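Local coordinates for glucocorticoid Modulatory Element Binding protein-1 (Homo sapiens, PDB 1OQJ), which binds glucocorticoid modulatory elements in promoter DNA through its SAND domain, raising sensitivity to low glucocorticoid levels, and serves as an auxiliary factor for parvovirus replication, at residues P11-A19 against H47-S55. Sequence-based numbering, arbitrary orientation.
Sequences PITCGESKA and HFVHLAGKS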
ATOM      1  N   PRO A  11      -5.766  -4.935  -6.574  1.00  8.01           N
ATOM      2  CA  PRO A  11      -6.899  -4.092  -6.192  1.00  8.15           C
ATOM      3  C   PRO A  11      -6.894  -4.021  -4.665  1.00  8.96           C
ATOM      4  O   PRO A  11      -6.778  -5.053  -3.991  1.00  9.12           O
ATOM      5  CB  PRO A  11      -8.101  -4.861  -6.741  1.00  8.18           C
ATOM      6  CG  PRO A  11      -7.666  -6.293  -6.600  1.00  8.33           C
ATOM      7  CD  PRO A  11      -6.222  -6.247  -7.069  1.00  8.34           C
ATOM      8  N   ILE A  12      -6.992  -2.811  -4.121  1.00  7.33           N
ATOM      9  CA  ILE A  12      -6.997  -2.637  -2.671  1.00  9.16           C
ATOM     10  C   ILE A  12      -8.174  -1.777  -2.237  1.00  8.86           C
ATOM     11  O   ILE A  12      -8.841  -1.152  -3.064  1.00  8.64           O
ATOM     12  CB  ILE A  12      -5.693  -1.968  -2.165  1.00  8.43           C
ATOM     13  CG1 ILE A  12      -5.521  -0.584  -2.801  1.00  8.18           C
ATOM     14  CG2 ILE A  12      -4.494  -2.871  -2.471  1.00  8.87           C
ATOM     15  CD1 ILE A  12      -4.345   0.215  -2.247  1.00  9.31           C
ATOM     16  N   THR A  13      -8.431  -1.762  -0.934  1.00  7.30           N
ATOM     17  CA  THR A  13      -9.512  -0.962  -0.381  1.00  8.52           C
ATOM     18  C   THR A  13      -9.093  -0.374   0.956  1.00  8.29           C
ATOM     19  O   THR A  13      -8.094  -0.778   1.553  1.00  9.48           O
ATOM     20  CB  THR A  13     -10.786  -1.794  -0.122  1.00  8.50           C
ATOM     21  OG1 THR A  13     -10.524  -2.766   0.902  1.00 10.07           O
ATOM     22  CG2 THR A  13     -11.234  -2.502  -1.391  1.00  9.54           C
ATOM     23  N   CYS A  14      -9.859   0.610   1.399  1.00  9.66           N
ATOM     24  CA  CYS A  14      -9.657   1.239   2.694  1.00  9.10           C
ATOM     25  C   CYS A  14     -11.025   1.808   2.993  1.00 12.17           C
ATOM     26  O   CYS A  14     -11.513   2.672   2.269  1.00 10.72           O
ATOM     27  CB  CYS A  14      -8.619   2.358   2.646  1.00 10.01           C
ATOM     28  SG  CYS A  14      -8.325   3.045   4.298  1.00 11.72           S
ATOM     29  N   GLY A  15     -11.653   1.307   4.050  1.00 13.00           N
ATOM     30  CA  GLY A  15     -12.987   1.769   4.365  1.00 13.38           C
ATOM     31  C   GLY A  15     -13.856   1.350   3.195  1.00 13.43           C
ATOM     32  O   GLY A  15     -13.853   0.181   2.808  1.00 14.22           O
ATOM     33  N   GLU A  16     -14.577   2.296   2.605  1.00 13.88           N
ATOM     34  CA  GLU A  16     -15.435   1.987   1.470  1.00 14.73           C
ATOM     35  C   GLU A  16     -14.850   2.530   0.170  1.00 14.58           C
ATOM     36  O   GLU A  16     -15.552   2.658  -0.833  1.00 15.47           O
ATOM     37  CB  GLU A  16     -16.837   2.557   1.705  1.00 17.42           C
ATOM     38  CG  GLU A  16     -17.513   1.968   2.937  1.00 19.49           C
ATOM     39  CD  GLU A  16     -18.919   2.492   3.162  1.00 24.11           C
ATOM     40  OE1 GLU A  16     -19.521   2.136   4.196  1.00 26.10           O
ATOM     41  OE2 GLU A  16     -19.420   3.253   2.311  1.00 25.24           O
ATOM     42  N   SER A  17     -13.555   2.836   0.197  1.00 13.03           N
ATOM     43  CA  SER A  17     -12.854   3.365  -0.970  1.00 12.06           C
ATOM     44  C   SER A  17     -12.032   2.287  -1.674  1.00 11.93           C
ATOM     45  O   SER A  17     -11.434   1.426  -1.024  1.00 11.30           O
ATOM     46  CB  SER A  17     -11.930   4.515  -0.557  1.00 12.47           C
ATOM     47  OG  SER A  17     -12.670   5.607  -0.031  1.00 13.22           O
ATOM     48  N   LYS A  18     -12.006   2.346  -3.004  1.00 10.19           N
ATOM     49  CA  LYS A  18     -11.257   1.387  -3.816  1.00  9.79           C
ATOM     50  C   LYS A  18     -10.128   2.082  -4.564  1.00  9.36           C
ATOM     51  O   LYS A  18     -10.278   3.211  -5.032  1.00 10.51           O
ATOM     52  CB  LYS A  18     -12.176   0.710  -4.838  1.00 10.32           C
ATOM     53  CG  LYS A  18     -13.259  -0.167  -4.229  1.00  9.66           C
ATOM     54  CD  LYS A  18     -14.057  -0.902  -5.299  1.00 14.18           C
ATOM     55  CE  LYS A  18     -14.923   0.040  -6.115  1.00 15.18           C
ATOM     56  NZ  LYS A  18     -15.717  -0.699  -7.140  1.00 17.64           N
ATOM     57  N   ALA A  19      -9.000   1.394  -4.685  1.00  7.78           N
ATOM     58  CA  ALA A  19      -7.853   1.939  -5.392  1.00  6.95           C
ATOM     59  C   ALA A  19      -7.027   0.791  -5.946  1.00  7.35           C
ATOM     60  O   ALA A  19      -7.378  -0.381  -5.768  1.00  8.76           O
ATOM     61  CB  ALA A  19      -7.014   2.797  -4.455  1.00  7.12           C
ATOM     62  N   HIS A  47      -1.836   9.120   2.019  1.00 10.34           N
ATOM     63  CA  HIS A  47      -2.895   9.979   1.504  1.00  9.53           C
ATOM     64  C   HIS A  47      -4.154   9.194   1.166  1.00  9.64           C
ATOM     65  O   HIS A  47      -5.264   9.656   1.434  1.00  8.98           O
ATOM     66  CB  HIS A  47      -2.397  10.767   0.293  1.00 10.26           C
ATOM     67  CG  HIS A  47      -1.441  11.862   0.654  1.00 10.90           C
ATOM     68  ND1 HIS A  47      -0.713  12.562  -0.283  1.00 11.83           N
ATOM     69  CD2 HIS A  47      -1.103  12.385   1.859  1.00 12.18           C
ATOM     70  CE1 HIS A  47       0.032  13.468   0.327  1.00 13.37           C
ATOM     71  NE2 HIS A  47      -0.186  13.382   1.627  1.00 12.39           N
ATOM     72  N   PHE A  48      -3.994   8.008   0.587  1.00  9.47           N
ATOM     73  CA  PHE A  48      -5.154   7.190   0.267  1.00  9.67           C
ATOM     74  C   PHE A  48      -5.929   6.896   1.551  1.00  9.24           C
ATOM     75  O   PHE A  48      -7.147   7.061   1.608  1.00 10.05           O
ATOM     76  CB  PHE A  48      -4.712   5.878  -0.385  1.00  8.86           C
ATOM     77  CG  PHE A  48      -5.831   4.903  -0.605  1.00  8.20           C
ATOM     78  CD1 PHE A  48      -6.986   5.290  -1.284  1.00  8.26           C
ATOM     79  CD2 PHE A  48      -5.736   3.594  -0.135  1.00  7.23           C
ATOM     80  CE1 PHE A  48      -8.034   4.391  -1.496  1.00  8.59           C
ATOM     81  CE2 PHE A  48      -6.774   2.682  -0.340  1.00  7.14           C
ATOM     82  CZ  PHE A  48      -7.926   3.085  -1.022  1.00  8.33           C
ATOM     83  N   VAL A  49      -5.211   6.463   2.582  1.00 10.18           N
ATOM     84  CA  VAL A  49      -5.826   6.148   3.863  1.00  9.97           C
ATOM     85  C   VAL A  49      -6.540   7.362   4.452  1.00  9.68           C
ATOM     86  O   VAL A  49      -7.633   7.239   5.010  1.00 10.14           O
ATOM     87  CB  VAL A  49      -4.766   5.619   4.860  1.00  8.49           C
ATOM     88  CG1 VAL A  49      -5.357   5.517   6.266  1.00 10.32           C
ATOM     89  CG2 VAL A  49      -4.271   4.253   4.402  1.00 10.95           C
ATOM     90  N   HIS A  50      -5.933   8.537   4.315  1.00  9.84           N
ATOM     91  CA  HIS A  50      -6.551   9.740   4.846  1.00 11.32           C
ATOM     92  C   HIS A  50      -7.853  10.056   4.127  1.00 11.52           C
ATOM     93  O   HIS A  50      -8.871  10.335   4.763  1.00 11.73           O
ATOM     94  CB  HIS A  50      -5.628  10.941   4.716  1.00 12.01           C
ATOM     95  CG  HIS A  50      -6.183  12.168   5.361  1.00 12.15           C
ATOM     96  ND1 HIS A  50      -6.161  12.359   6.727  1.00 13.28           N
ATOM     97  CD2 HIS A  50      -6.870  13.215   4.846  1.00 12.55           C
ATOM     98  CE1 HIS A  50      -6.814  13.467   7.024  1.00 13.56           C
ATOM     99  NE2 HIS A  50      -7.255  14.006   5.900  1.00 13.10           N
ATOM    100  N   LEU A  51      -7.811  10.023   2.799  1.00 11.63           N
ATOM    101  CA  LEU A  51      -8.990  10.315   1.994  1.00 10.14           C
ATOM    102  C   LEU A  51     -10.093   9.289   2.215  1.00 11.25           C
ATOM    103  O   LEU A  51     -11.279   9.602   2.083  1.00 13.01           O
ATOM    104  CB  LEU A  51      -8.611  10.375   0.510  1.00 10.13           C
ATOM    105  CG  LEU A  51      -7.673  11.525   0.136  1.00 10.12           C
ATOM    106  CD1 LEU A  51      -7.268  11.414  -1.325  1.00 10.23           C
ATOM    107  CD2 LEU A  51      -8.374  12.858   0.396  1.00 10.61           C
ATOM    108  N   ALA A  52      -9.697   8.063   2.553  1.00 11.35           N
ATOM    109  CA  ALA A  52     -10.647   6.987   2.806  1.00 11.54           C
ATOM    110  C   ALA A  52     -11.212   7.106   4.221  1.00 12.35           C
ATOM    111  O   ALA A  52     -12.123   6.366   4.595  1.00 14.07           O
ATOM    112  CB  ALA A  52      -9.969   5.632   2.617  1.00 11.49           C
ATOM    113  N   GLY A  53     -10.649   8.027   5.001  1.00 12.01           N
ATOM    114  CA  GLY A  53     -11.123   8.270   6.353  1.00 13.64           C
ATOM    115  C   GLY A  53     -10.603   7.408   7.486  1.00 13.80           C
ATOM    116  O   GLY A  53     -11.245   7.333   8.538  1.00 15.82           O
ATOM    117  N   LYS A  54      -9.444   6.782   7.311  1.00 12.91           N
ATOM    118  CA  LYS A  54      -8.893   5.919   8.356  1.00 14.36           C
ATOM    119  C   LYS A  54      -7.563   6.378   8.963  1.00 14.53           C
ATOM    120  O   LYS A  54      -6.824   5.561   9.517  1.00 14.92           O
ATOM    121  CB  LYS A  54      -8.730   4.495   7.815  1.00 16.03           C
ATOM    122  CG  LYS A  54     -10.021   3.842   7.352  1.00 19.56           C
ATOM    123  CD  LYS A  54     -10.964   3.590   8.513  1.00 24.15           C
ATOM    124  CE  LYS A  54     -12.210   2.847   8.057  1.00 26.65           C
ATOM    125  NZ  LYS A  54     -13.114   2.534   9.198  1.00 28.45           N
ATOM    126  N   SER A  55      -7.255   7.668   8.871  1.00 14.07           N
ATOM    127  CA  SER A  55      -6.008   8.190   9.428  1.00 15.59           C
ATOM    128  C   SER A  55      -5.918   8.059  10.947  1.00 16.55           C
ATOM    129  O   SER A  55      -4.820   8.008  11.501  1.00 16.18           O
ATOM    130  CB  SER A  55      -5.820   9.664   9.051  1.00 16.32           C
ATOM    131  OG  SER A  55      -5.444   9.816   7.693  1.00 17.60           O
TER
HETATM  132  O   HOH W   1     -13.915   5.219   2.547  1.00 18.25           O
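F48 drives its ring into a hollow on the β-hairpin walled by I12, C14, S17 and A19. The A19 methyl sits over one face in a CH-pi contact, its CB 3.8 Å from the ring centroid. CB of C14 and the tip of I12, CD1, come in obliquely on CE2 of F48, the C14 CB at 3.5 Å. With CG anti to the backbone N (chi1 173°), the ring reaches out from the helix to the strands. C14 is the answering bump: its SG fits a notch between A52 and K54, 3.5 Å from A52 CB and 3.6 Å from K54 CG, with V49 behind. The A52 methyl presses against the type II' turn C14-S17, where A52 CB lies 3.4 Å from C14 O. Beside it a water bridges the segments, bonded to E16 N, S17 OG and A52 O. G53, with its positive phi, forms a Schellman motif, and K54, a DNA-binding residue, follows, its CE reaching G15 CA. In the SAND fold this seats helix 45-51 on hairpin 9-22; F38 of strand 36-38 meets the F48 ring edge-to-face, I64 adjoins I12 and F48, and helix 60-63 packs against V49 and K54.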